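PDB 1HJS: beta-1,4-galactanase from Thielavia heterothallica, which hydrolyses the beta-1,4-galactosidic linkages in type I arabinogalactans, as a glycoside hydrolase of family 53. Local coordinates for residues D8-V13 with R45-V50; A18-K23 with A299-A304; Y214-S219 with S308-N313; E245-I250 with L293-P298. All coordinates share one frame; numbering follows the deposited sequence.

Contact 1: D8-V13 with R45-V50; sequences DWSSVV and RQRVWV
D8 puts its carboxylate between two arginines of strand 43-48. OD2 of D8 lies 2.8 Å from NH1 of R45 in a salt bridge, though the hydrogen bond in it is bent and weak: the carboxylate and guanidinium planes stand 69° apart, and the N-H points off the line to the oxygen. OD1 of D8 makes a long salt bridge to NH1 of R47 at 3.7 Å, and a water links the other oxygen, D8 OD2, to R47 NH1.

The other hydrogen bonds tie backbone, serine and indole. W9 N reaches R45 O at 3.2 Å, continuing the parallel pairing of D8 with R45 between the first two barrel strands. S10 OG relays between strand and carboxylate: it accepts from R47 N at 2.9 Å and donates to D8 OD1 at 2.5 Å, while S10 N closes an Asx turn on the same OD1. W9 NE1 gives a nearly straight bond (3.0 Å) to Q46 OE1, which sits in the indole plane; Q46 NE2 goes to N62.

As for packing, S10 CB rests over one face of the R47 guanidinium, whose NH2 is paired with E297. With chi1 at 51°, R47 CG comes up against S10 OG.

R45 also bridges to E245, the likely nucleophile, which makes D8 probably a second-shell acid that helps to orient this arginine.

Contact 2: A18-K23 with A299-A304; sequences AGVSYK and AWIHNA
A299 O is gripped twice. Y22 OH donates to it at 2.6 Å, arriving in the plane of its own ring but well above the plane of the carbonyl, and I301 N adds a weak bond from within the same loop. That second bond closes an inverse gamma turn centred on W300, so the tyrosine hydroxyl bonds the same carbonyl on which the turn folds. The phenol also lies against the A299 methyl, with Y22 CE1 3.5 Å from A299 CB.

V20 packs beside this bond. Its CG1 methyl sits over one face of the Y22 ring and at the same time meets CD1 of I301 tip to tip, 3.8 Å away. CG1 is anti to the V20 backbone N (chi1 178°), which leaves the other methyl, CG2, to meet the imidazole of H302 obliquely, 3.4 Å from its CE1.

The contact joins two of the loops of this (beta/alpha)8 barrel: residues 18-23 follow helix 12-17, and residues 299-304 follow the last barrel strand, 290-296. The turn off the helix is made at G19, where positive phi completes a Schellman motif; a side chain there would collide with the carbonyl oxygen before it.

H302 is exposed, and its ND1 is hydrogen-bonded to E15 of helix 12-17, which fixes the turn of the imidazole. A18 CB lies a loose 4.2 Å from H302 CE1, at the margin of the contact. Elsewhere the Y22 ring meets F316 edge-to-face and packs on L32 and I35 of helix 32-38.

Contact 3: Y214-S219 with S308-N313; sequences YPFYSS and SSCADN
Neither backbone is helix or strand here, and the two loops stay well apart, with the CA atoms of F216 and S308 7.3 Å from each other and no direct hydrogen bond across. A water spans the gap instead, donating to F216 O at 2.7 Å and accepting from S309 N at 2.9 Å.

The F216 side chain does most of the touching. S308 CB sits over one face of its ring in a CH-pi contact, 3.8 Å from the centroid, while P215 CD lies over the opposite face, so the phenyl is sandwiched. C310 SG approaches obliquely, 3.8 Å from F216 CD2, as a sulfur-aromatic contact; this sulfur is half of the disulfide to C252. At the far end of the ring, the side chain of N313 points against that of F216, its amide tilted 29° to the phenyl, with OD1 3.4 Å from F216 CE2. An alanine at F216 is likely to leave S308 CB, the disulfide sulfur and the N313 amide without the ring they pack against.

Y217 adds a smaller contact at the rim: its OH lies 3.5 Å from S308 CB and is weakly hydrogen-bonded to G307 O, and its ring covers the F216 edge at CD1. S308 OG is held by the backbone, accepting from C310 N in an ST turn and bonding to N305 O, where N313 ND2 also binds.

In the fold, residues 214-219 lead from barrel strand 208-212 to helix 223-237, and residues 308-313 belong to the long loop beyond strand 290-296, with D312 bonded through its backbone to I250 and S251.

Contact 4: E245-I250 with L293-P298; sequences ETNWPI and LFYWEP
T246 O lies over the centre of the Y295 ring and accepts a straight hydrogen bond (2.9 Å, 174°) from W296 N, and round this carbonyl the packing is tight. N247 ND2 bonds weakly to the same oxygen and, in the plane of its own amide, to a lone pair of W296 O at 3.0 Å; it also lies over the Y295 face, 3.3 Å from CE2. At the far end of that ring, Y295 OH accepts from W248 N at 3.0 Å and donates to N313 O. A phenylalanine at Y295 would probably leave W248 N and N313 O without the hydroxyl they share.

The other side is looser. T246 CG2 comes only within 4.3 Å of L293 CD2, and E245 runs alongside the partly exposed W296, its CG 3.8 Å from W296 CD1. The carboxylate of E245 lies nearly flat over one indole face, tilted 20°, with E297 CG over the opposite face; its OE1 is bonded to Y214 and its OE2 to R45.

The bonds to T246 O, N247 ND2 and W248 N probably steady the chain just after E245, the likely nucleophile, while Y214 and R45 hold its carboxylate.

Contacts 1, 3 and 4 lie round the C-terminal ends of the barrel strands, where E135 and E245, the likely proton donor and nucleophile, have side chains about 4 Å apart. Contacts 1 and 4 share the barrel sheet and touch: D8 N is 2.8 Å from Y295 O, and S11 OG 2.6 Å from E297 OE1. Contact 3, centred about 10 Å from contact 4, also touches it, with P215 CD 3.2 Å from N247 O, and the side chain of Y217 comes within about 7 Å of those of E135 and E245. Contact 2 lies farther out, yet W300 packs on S11 and R47 of contact 1, and A304 O is 2.8 Å from N313 N of contact 3.

Contact 1: D8-V13 with R45-V50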
# COMPACT_ATOMS: atom_id res chain seq x y z
N ASP A 8 -1.54 -1.82 6.64
CA ASP A 8 -0.17 -1.38 6.51
C ASP A 8 0.19 -1.06 7.96
O ASP A 8 -0.43 -0.18 8.57
CB ASP A 8 -0.08 -0.13 5.64
CG ASP A 8 1.35 0.32 5.41
OD1 ASP A 8 2.10 0.46 6.40
OD2 ASP A 8 1.72 0.56 4.24
N TRP A 9 1.16 -1.77 8.53
CA TRP A 9 1.52 -1.56 9.93
C TRP A 9 2.95 -1.02 10.08
O TRP A 9 3.56 -1.15 11.14
CB TRP A 9 1.36 -2.87 10.70
CG TRP A 9 2.48 -3.86 10.49
CD1 TRP A 9 3.16 -4.11 9.32
CD2 TRP A 9 3.04 -4.75 11.46
NE1 TRP A 9 4.11 -5.08 9.52
CE2 TRP A 9 4.06 -5.50 10.83
CE3 TRP A 9 2.78 -4.99 12.82
CZ2 TRP A 9 4.81 -6.47 11.50
CZ3 TRP A 9 3.54 -5.95 13.50
CH2 TRP A 9 4.54 -6.68 12.83
N SER A 10 3.46 -0.40 9.02
CA SER A 10 4.82 0.12 9.00
C SER A 10 5.32 0.84 10.25
O SER A 10 6.45 0.62 10.69
CB SER A 10 5.00 1.06 7.80
OG SER A 10 4.64 0.41 6.59
N SER A 11 4.48 1.70 10.82
CA SER A 11 4.85 2.47 12.01
C SER A 11 4.94 1.69 13.32
O SER A 11 5.27 2.27 14.35
CB SER A 11 3.84 3.59 12.22
OG SER A 11 2.60 3.04 12.62
N VAL A 12 4.65 0.39 13.29
CA VAL A 12 4.68 -0.41 14.52
C VAL A 12 5.87 -0.18 15.45
O VAL A 12 5.68 0.15 16.62
CB VAL A 12 4.53 -1.92 14.21
CG1 VAL A 12 5.67 -2.41 13.33
CG2 VAL A 12 4.49 -2.71 15.53
N VAL A 13 7.09 -0.35 14.95
CA VAL A 13 8.27 -0.16 15.80
C VAL A 13 8.46 1.30 16.21
O VAL A 13 8.90 1.60 17.31
CB VAL A 13 9.55 -0.69 15.10
CG1 VAL A 13 10.80 -0.17 15.81
CG2 VAL A 13 9.55 -2.21 15.13
N ARG A 45 1.25 -4.85 5.11
CA ARG A 45 1.95 -4.05 4.12
C ARG A 45 3.00 -3.22 4.86
O ARG A 45 2.75 -2.73 5.96
CB ARG A 45 0.93 -3.15 3.42
CG ARG A 45 1.47 -2.26 2.29
CD ARG A 45 0.28 -1.51 1.71
NE ARG A 45 0.56 -0.65 0.56
CZ ARG A 45 0.69 0.67 0.63
NH1 ARG A 45 0.58 1.30 1.80
NH2 ARG A 45 0.84 1.38 -0.49
N GLN A 46 4.17 -3.05 4.24
CA GLN A 46 5.25 -2.29 4.85
C GLN A 46 5.97 -1.41 3.82
O GLN A 46 6.35 -1.88 2.74
CB GLN A 46 6.27 -3.26 5.47
CG GLN A 46 5.66 -4.23 6.47
CD GLN A 46 6.66 -5.22 7.04
OE1 GLN A 46 6.30 -6.11 7.80
NE2 GLN A 46 7.93 -5.05 6.68
N ARG A 47 6.15 -0.14 4.15
CA ARG A 47 6.83 0.77 3.23
C ARG A 47 8.33 0.65 3.42
O ARG A 47 8.83 0.59 4.55
CB ARG A 47 6.39 2.22 3.46
CG ARG A 47 6.47 2.70 4.91
CD ARG A 47 6.11 4.18 5.02
NE ARG A 47 5.90 4.59 6.41
CZ ARG A 47 4.77 4.40 7.09
NH1 ARG A 47 3.73 3.83 6.50
NH2 ARG A 47 4.69 4.77 8.36
N VAL A 48 9.06 0.60 2.31
CA VAL A 48 10.50 0.49 2.35
C VAL A 48 11.15 1.71 1.72
O VAL A 48 10.87 2.05 0.57
CB VAL A 48 10.99 -0.76 1.59
CG1 VAL A 48 12.52 -0.84 1.63
CG2 VAL A 48 10.38 -2.01 2.19
N TRP A 49 12.00 2.39 2.48
CA TRP A 49 12.72 3.55 1.98
C TRP A 49 14.17 3.13 1.79
O TRP A 49 14.67 2.24 2.49
CB TRP A 49 12.59 4.72 2.96
CG TRP A 49 11.17 5.26 3.05
CD1 TRP A 49 10.11 4.90 2.27
CD2 TRP A 49 10.69 6.27 3.94
NE1 TRP A 49 8.99 5.63 2.62
CE2 TRP A 49 9.32 6.47 3.65
CE3 TRP A 49 11.28 7.03 4.97
CZ2 TRP A 49 8.53 7.40 4.34
CZ3 TRP A 49 10.49 7.95 5.66
CH2 TRP A 49 9.13 8.12 5.34
N VAL A 50 14.85 3.78 0.85
CA VAL A 50 16.23 3.43 0.53
C VAL A 50 17.26 3.72 1.62
O VAL A 50 17.86 2.78 2.16
CB VAL A 50 16.65 4.11 -0.79
CG1 VAL A 50 18.08 3.73 -1.15
CG2 VAL A 50 15.69 3.71 -1.90
O HOH W 1 3.06 2.80 3.85

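Contact 2: A18-K23 with A299-A304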
# COMPACT_ATOMS: atom_id res chain seq x y z
N ALA A 18 8.03 4.70 20.90
CA ALA A 18 7.47 5.94 21.45
C ALA A 18 6.68 5.64 22.72
O ALA A 18 6.04 6.53 23.28
CB ALA A 18 6.58 6.62 20.42
N GLY A 19 6.70 4.38 23.15
CA GLY A 19 6.01 4.01 24.37
C GLY A 19 4.63 3.39 24.22
O GLY A 19 3.97 3.09 25.21
N VAL A 20 4.18 3.19 22.98
CA VAL A 20 2.86 2.61 22.77
C VAL A 20 2.82 1.13 23.15
O VAL A 20 3.66 0.34 22.73
CB VAL A 20 2.40 2.74 21.31
CG1 VAL A 20 1.05 2.07 21.13
CG2 VAL A 20 2.32 4.20 20.92
N SER A 21 1.82 0.78 23.96
CA SER A 21 1.63 -0.60 24.39
C SER A 21 0.30 -1.05 23.81
O SER A 21 -0.76 -0.66 24.29
CB SER A 21 1.58 -0.67 25.92
OG SER A 21 1.18 -1.96 26.33
N TYR A 22 0.36 -1.88 22.77
CA TYR A 22 -0.85 -2.35 22.12
C TYR A 22 -1.61 -3.41 22.90
O TYR A 22 -1.02 -4.29 23.52
CB TYR A 22 -0.52 -2.85 20.71
CG TYR A 22 -0.10 -1.73 19.79
CD1 TYR A 22 -1.02 -0.76 19.39
CD2 TYR A 22 1.21 -1.63 19.33
CE1 TYR A 22 -0.64 0.29 18.54
CE2 TYR A 22 1.60 -0.59 18.49
CZ TYR A 22 0.67 0.37 18.10
OH TYR A 22 1.05 1.39 17.24
N LYS A 23 -2.93 -3.31 22.84
CA LYS A 23 -3.80 -4.24 23.54
C LYS A 23 -4.91 -4.73 22.65
O LYS A 23 -5.38 -4.01 21.75
CB LYS A 23 -4.38 -3.54 24.77
CG LYS A 23 -3.33 -2.81 25.60
CD LYS A 23 -3.96 -1.94 26.67
CE LYS A 23 -2.91 -1.12 27.41
NZ LYS A 23 -2.23 -0.13 26.54
N ALA A 299 -2.99 1.45 13.44
CA ALA A 299 -2.45 1.59 14.79
C ALA A 299 -1.51 2.76 15.04
O ALA A 299 -0.86 2.82 16.09
CB ALA A 299 -1.76 0.28 15.19
N TRP A 300 -1.44 3.70 14.10
CA TRP A 300 -0.55 4.85 14.25
C TRP A 300 -1.26 5.94 15.06
O TRP A 300 -1.59 7.02 14.53
CB TRP A 300 -0.17 5.39 12.87
CG TRP A 300 1.08 6.21 12.85
CD1 TRP A 300 1.78 6.68 13.93
CD2 TRP A 300 1.77 6.69 11.69
NE1 TRP A 300 2.85 7.42 13.51
CE2 TRP A 300 2.87 7.44 12.14
CE3 TRP A 300 1.56 6.56 10.31
CZ2 TRP A 300 3.77 8.06 11.27
CZ3 TRP A 300 2.45 7.18 9.43
CH2 TRP A 300 3.54 7.92 9.92
N ILE A 301 -1.48 5.67 16.34
CA ILE A 301 -2.19 6.59 17.21
C ILE A 301 -1.55 7.96 17.44
O ILE A 301 -2.25 8.90 17.82
CB ILE A 301 -2.51 5.92 18.56
CG1 ILE A 301 -1.22 5.56 19.30
CG2 ILE A 301 -3.35 4.67 18.32
CD1 ILE A 301 -1.47 4.92 20.66
N HIS A 302 -0.24 8.09 17.22
CA HIS A 302 0.41 9.38 17.41
C HIS A 302 0.34 10.23 16.13
O HIS A 302 0.89 11.32 16.06
CB HIS A 302 1.86 9.21 17.85
CG HIS A 302 2.00 8.83 19.29
ND1 HIS A 302 2.52 7.61 19.70
CD2 HIS A 302 1.67 9.49 20.43
CE1 HIS A 302 2.49 7.55 21.02
NE2 HIS A 302 1.98 8.67 21.49
N ASN A 303 -0.36 9.70 15.13
CA ASN A 303 -0.56 10.39 13.86
C ASN A 303 -1.98 10.00 13.47
O ASN A 303 -2.25 9.55 12.35
CB ASN A 303 0.44 9.89 12.81
CG ASN A 303 0.26 10.56 11.45
OD1 ASN A 303 0.00 11.76 11.37
ND2 ASN A 303 0.41 9.79 10.38
N ALA A 304 -2.89 10.18 14.42
CA ALA A 304 -4.30 9.80 14.28
C ALA A 304 -5.01 10.21 13.00
O ALA A 304 -5.80 9.43 12.46
CB ALA A 304 -5.09 10.30 15.48

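Contact 3: Y214-S219 with S308-N313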
# COMPACT_ATOMS: atom_id res chain seq x y z
N TYR A 214 -9.35 6.66 -0.86
CA TYR A 214 -9.66 7.42 0.34
C TYR A 214 -10.93 8.23 0.10
O TYR A 214 -11.17 8.72 -1.01
CB TYR A 214 -8.50 8.34 0.69
CG TYR A 214 -7.28 7.63 1.22
CD1 TYR A 214 -7.26 7.11 2.52
CD2 TYR A 214 -6.13 7.49 0.44
CE1 TYR A 214 -6.13 6.47 3.02
CE2 TYR A 214 -4.99 6.84 0.94
CZ TYR A 214 -5.00 6.34 2.23
OH TYR A 214 -3.88 5.73 2.74
N PRO A 215 -11.76 8.40 1.14
CA PRO A 215 -13.00 9.16 0.98
C PRO A 215 -12.92 10.65 1.30
O PRO A 215 -13.87 11.39 1.04
CB PRO A 215 -13.94 8.45 1.94
CG PRO A 215 -13.02 8.19 3.12
CD PRO A 215 -11.74 7.70 2.44
N PHE A 216 -11.79 11.10 1.83
CA PHE A 216 -11.66 12.50 2.24
C PHE A 216 -10.72 13.43 1.48
O PHE A 216 -10.27 14.43 2.05
CB PHE A 216 -11.33 12.55 3.73
CG PHE A 216 -10.36 11.49 4.17
CD1 PHE A 216 -9.10 11.40 3.59
CD2 PHE A 216 -10.70 10.58 5.16
CE1 PHE A 216 -8.19 10.41 4.00
CE2 PHE A 216 -9.80 9.59 5.58
CZ PHE A 216 -8.55 9.51 4.99
N TYR A 217 -10.45 13.13 0.22
CA TYR A 217 -9.57 13.99 -0.58
C TYR A 217 -10.30 14.49 -1.82
O TYR A 217 -9.71 15.19 -2.65
CB TYR A 217 -8.31 13.23 -1.00
CG TYR A 217 -7.38 12.91 0.14
CD1 TYR A 217 -6.92 13.91 0.99
CD2 TYR A 217 -6.96 11.60 0.38
CE1 TYR A 217 -6.06 13.63 2.05
CE2 TYR A 217 -6.10 11.30 1.43
CZ TYR A 217 -5.65 12.32 2.26
OH TYR A 217 -4.81 12.03 3.30
N SER A 218 -11.57 14.13 -1.94
CA SER A 218 -12.40 14.52 -3.08
C SER A 218 -13.73 13.81 -3.02
O SER A 218 -13.79 12.61 -2.76
CB SER A 218 -11.70 14.16 -4.39
OG SER A 218 -12.59 14.26 -5.49
N SER A 219 -14.81 14.54 -3.27
CA SER A 219 -16.15 13.95 -3.26
C SER A 219 -16.35 13.03 -4.46
O SER A 219 -17.35 12.32 -4.54
CB SER A 219 -17.21 15.06 -3.27
OG SER A 219 -17.07 15.88 -4.41
N SER A 308 -4.48 13.16 6.85
CA SER A 308 -5.71 13.69 6.25
C SER A 308 -6.27 14.83 7.08
O SER A 308 -5.77 15.12 8.16
CB SER A 308 -6.77 12.60 6.15
OG SER A 308 -7.36 12.37 7.42
N SER A 309 -7.33 15.46 6.58
CA SER A 309 -7.97 16.57 7.28
C SER A 309 -8.87 16.06 8.41
O SER A 309 -9.29 16.82 9.29
CB SER A 309 -8.80 17.42 6.30
OG SER A 309 -9.86 16.66 5.75
N CYS A 310 -9.16 14.76 8.39
CA CYS A 310 -10.00 14.16 9.42
C CYS A 310 -9.18 13.86 10.67
O CYS A 310 -8.11 13.26 10.59
CB CYS A 310 -10.64 12.88 8.90
SG CYS A 310 -12.01 13.09 7.74
N ALA A 311 -9.70 14.25 11.83
CA ALA A 311 -9.01 14.08 13.10
C ALA A 311 -8.52 12.67 13.47
O ALA A 311 -7.41 12.51 13.96
CB ALA A 311 -9.87 14.63 14.24
N ASP A 312 -9.34 11.65 13.24
CA ASP A 312 -8.92 10.30 13.62
C ASP A 312 -9.39 9.22 12.65
O ASP A 312 -10.59 9.01 12.47
CB ASP A 312 -9.44 9.97 15.03
CG ASP A 312 -8.70 8.81 15.67
OD1 ASP A 312 -8.14 7.97 14.95
OD2 ASP A 312 -8.69 8.75 16.93
N ASN A 313 -8.43 8.52 12.05
CA ASN A 313 -8.72 7.44 11.11
C ASN A 313 -8.18 6.11 11.62
O ASN A 313 -8.22 5.11 10.91
CB ASN A 313 -8.09 7.72 9.75
CG ASN A 313 -8.78 8.82 9.00
OD1 ASN A 313 -10.00 8.80 8.86
ND2 ASN A 313 -8.01 9.78 8.52
O HOH W 2 -8.47 15.38 3.89

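Contact 4: E245-I250 with L293-P298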
# COMPACT_ATOMS: atom_id res chain seq x y z
N GLU A 245 -4.59 0.85 -0.06
CA GLU A 245 -4.61 1.90 0.95
C GLU A 245 -6.02 2.46 1.05
O GLU A 245 -6.64 2.77 0.04
CB GLU A 245 -3.66 3.05 0.58
CG GLU A 245 -2.20 2.82 0.97
CD GLU A 245 -1.36 4.07 0.83
OE1 GLU A 245 -1.88 5.18 1.09
OE2 GLU A 245 -0.16 3.96 0.48
N THR A 246 -6.54 2.55 2.27
CA THR A 246 -7.86 3.11 2.51
C THR A 246 -8.00 3.43 4.00
O THR A 246 -7.29 2.87 4.84
CB THR A 246 -9.00 2.15 2.06
OG1 THR A 246 -10.24 2.86 2.01
CG2 THR A 246 -9.13 0.97 3.02
N ASN A 247 -8.90 4.36 4.30
CA ASN A 247 -9.15 4.82 5.67
C ASN A 247 -10.62 5.24 5.77
O ASN A 247 -11.26 5.54 4.77
CB ASN A 247 -8.36 6.10 5.98
CG ASN A 247 -6.95 5.86 6.50
OD1 ASN A 247 -6.20 6.81 6.68
ND2 ASN A 247 -6.60 4.60 6.76
N TRP A 248 -11.14 5.23 7.00
CA TRP A 248 -12.48 5.73 7.30
C TRP A 248 -12.34 6.31 8.70
O TRP A 248 -11.83 5.64 9.61
CB TRP A 248 -13.57 4.67 7.28
CG TRP A 248 -14.90 5.33 7.51
CD1 TRP A 248 -15.57 5.43 8.70
CD2 TRP A 248 -15.66 6.09 6.56
NE1 TRP A 248 -16.70 6.21 8.54
CE2 TRP A 248 -16.78 6.63 7.24
CE3 TRP A 248 -15.50 6.38 5.19
CZ2 TRP A 248 -17.73 7.43 6.61
CZ3 TRP A 248 -16.45 7.18 4.56
CH2 TRP A 248 -17.55 7.70 5.27
N PRO A 249 -12.79 7.55 8.90
CA PRO A 249 -12.67 8.16 10.22
C PRO A 249 -13.64 7.78 11.33
O PRO A 249 -14.81 7.48 11.08
CB PRO A 249 -12.72 9.65 9.90
CG PRO A 249 -13.67 9.71 8.77
CD PRO A 249 -13.32 8.50 7.91
N ILE A 250 -13.13 7.78 12.55
CA ILE A 250 -13.96 7.54 13.72
C ILE A 250 -14.25 8.95 14.25
O ILE A 250 -15.05 9.14 15.16
CB ILE A 250 -13.24 6.70 14.81
CG1 ILE A 250 -11.91 7.32 15.20
CG2 ILE A 250 -13.06 5.27 14.32
CD1 ILE A 250 -11.19 6.56 16.31
N LEU A 293 -7.57 -6.02 0.01
CA LEU A 293 -7.89 -4.74 0.63
C LEU A 293 -6.94 -4.54 1.80
O LEU A 293 -6.77 -5.44 2.62
CB LEU A 293 -9.34 -4.71 1.13
CG LEU A 293 -9.81 -3.41 1.80
CD1 LEU A 293 -11.32 -3.36 1.81
CD2 LEU A 293 -9.27 -3.32 3.22
N PHE A 294 -6.31 -3.38 1.85
CA PHE A 294 -5.39 -3.06 2.94
C PHE A 294 -5.74 -1.73 3.58
O PHE A 294 -5.78 -0.71 2.90
CB PHE A 294 -3.95 -2.99 2.44
CG PHE A 294 -3.39 -4.32 2.01
CD1 PHE A 294 -3.76 -4.89 0.80
CD2 PHE A 294 -2.48 -4.99 2.82
CE1 PHE A 294 -3.24 -6.13 0.40
CE2 PHE A 294 -1.95 -6.23 2.44
CZ PHE A 294 -2.33 -6.80 1.22
N TYR A 295 -6.00 -1.74 4.89
CA TYR A 295 -6.31 -0.51 5.61
C TYR A 295 -4.97 0.15 5.92
O TYR A 295 -4.03 -0.53 6.32
CB TYR A 295 -7.04 -0.83 6.92
CG TYR A 295 -7.69 0.39 7.53
CD1 TYR A 295 -9.00 0.75 7.19
CD2 TYR A 295 -6.99 1.21 8.41
CE1 TYR A 295 -9.59 1.90 7.70
CE2 TYR A 295 -7.58 2.38 8.93
CZ TYR A 295 -8.87 2.71 8.57
OH TYR A 295 -9.46 3.85 9.06
N TRP A 296 -4.87 1.46 5.75
CA TRP A 296 -3.59 2.11 6.00
C TRP A 296 -3.34 2.62 7.41
O TRP A 296 -4.06 3.49 7.91
CB TRP A 296 -3.38 3.28 5.02
CG TRP A 296 -1.95 3.74 4.97
CD1 TRP A 296 -0.88 3.03 4.50
CD2 TRP A 296 -1.43 4.99 5.43
NE1 TRP A 296 0.28 3.77 4.64
CE2 TRP A 296 -0.03 4.98 5.21
CE3 TRP A 296 -2.01 6.13 6.01
CZ2 TRP A 296 0.80 6.05 5.55
CZ3 TRP A 296 -1.18 7.20 6.35
CH2 TRP A 296 0.21 7.16 6.12
N GLU A 297 -2.31 2.07 8.05
CA GLU A 297 -1.88 2.47 9.39
C GLU A 297 -2.96 2.59 10.47
O GLU A 297 -3.11 3.63 11.11
CB GLU A 297 -1.12 3.80 9.27
CG GLU A 297 0.22 3.66 8.55
CD GLU A 297 1.30 3.07 9.45
OE1 GLU A 297 0.97 2.63 10.57
OE2 GLU A 297 2.47 3.04 9.03
N PRO A 298 -3.68 1.49 10.72
CA PRO A 298 -4.74 1.51 11.74
C PRO A 298 -4.26 1.75 13.17
O PRO A 298 -5.04 2.21 14.02
CB PRO A 298 -5.39 0.14 11.58
CG PRO A 298 -4.22 -0.72 11.23
CD PRO A 298 -3.48 0.13 10.20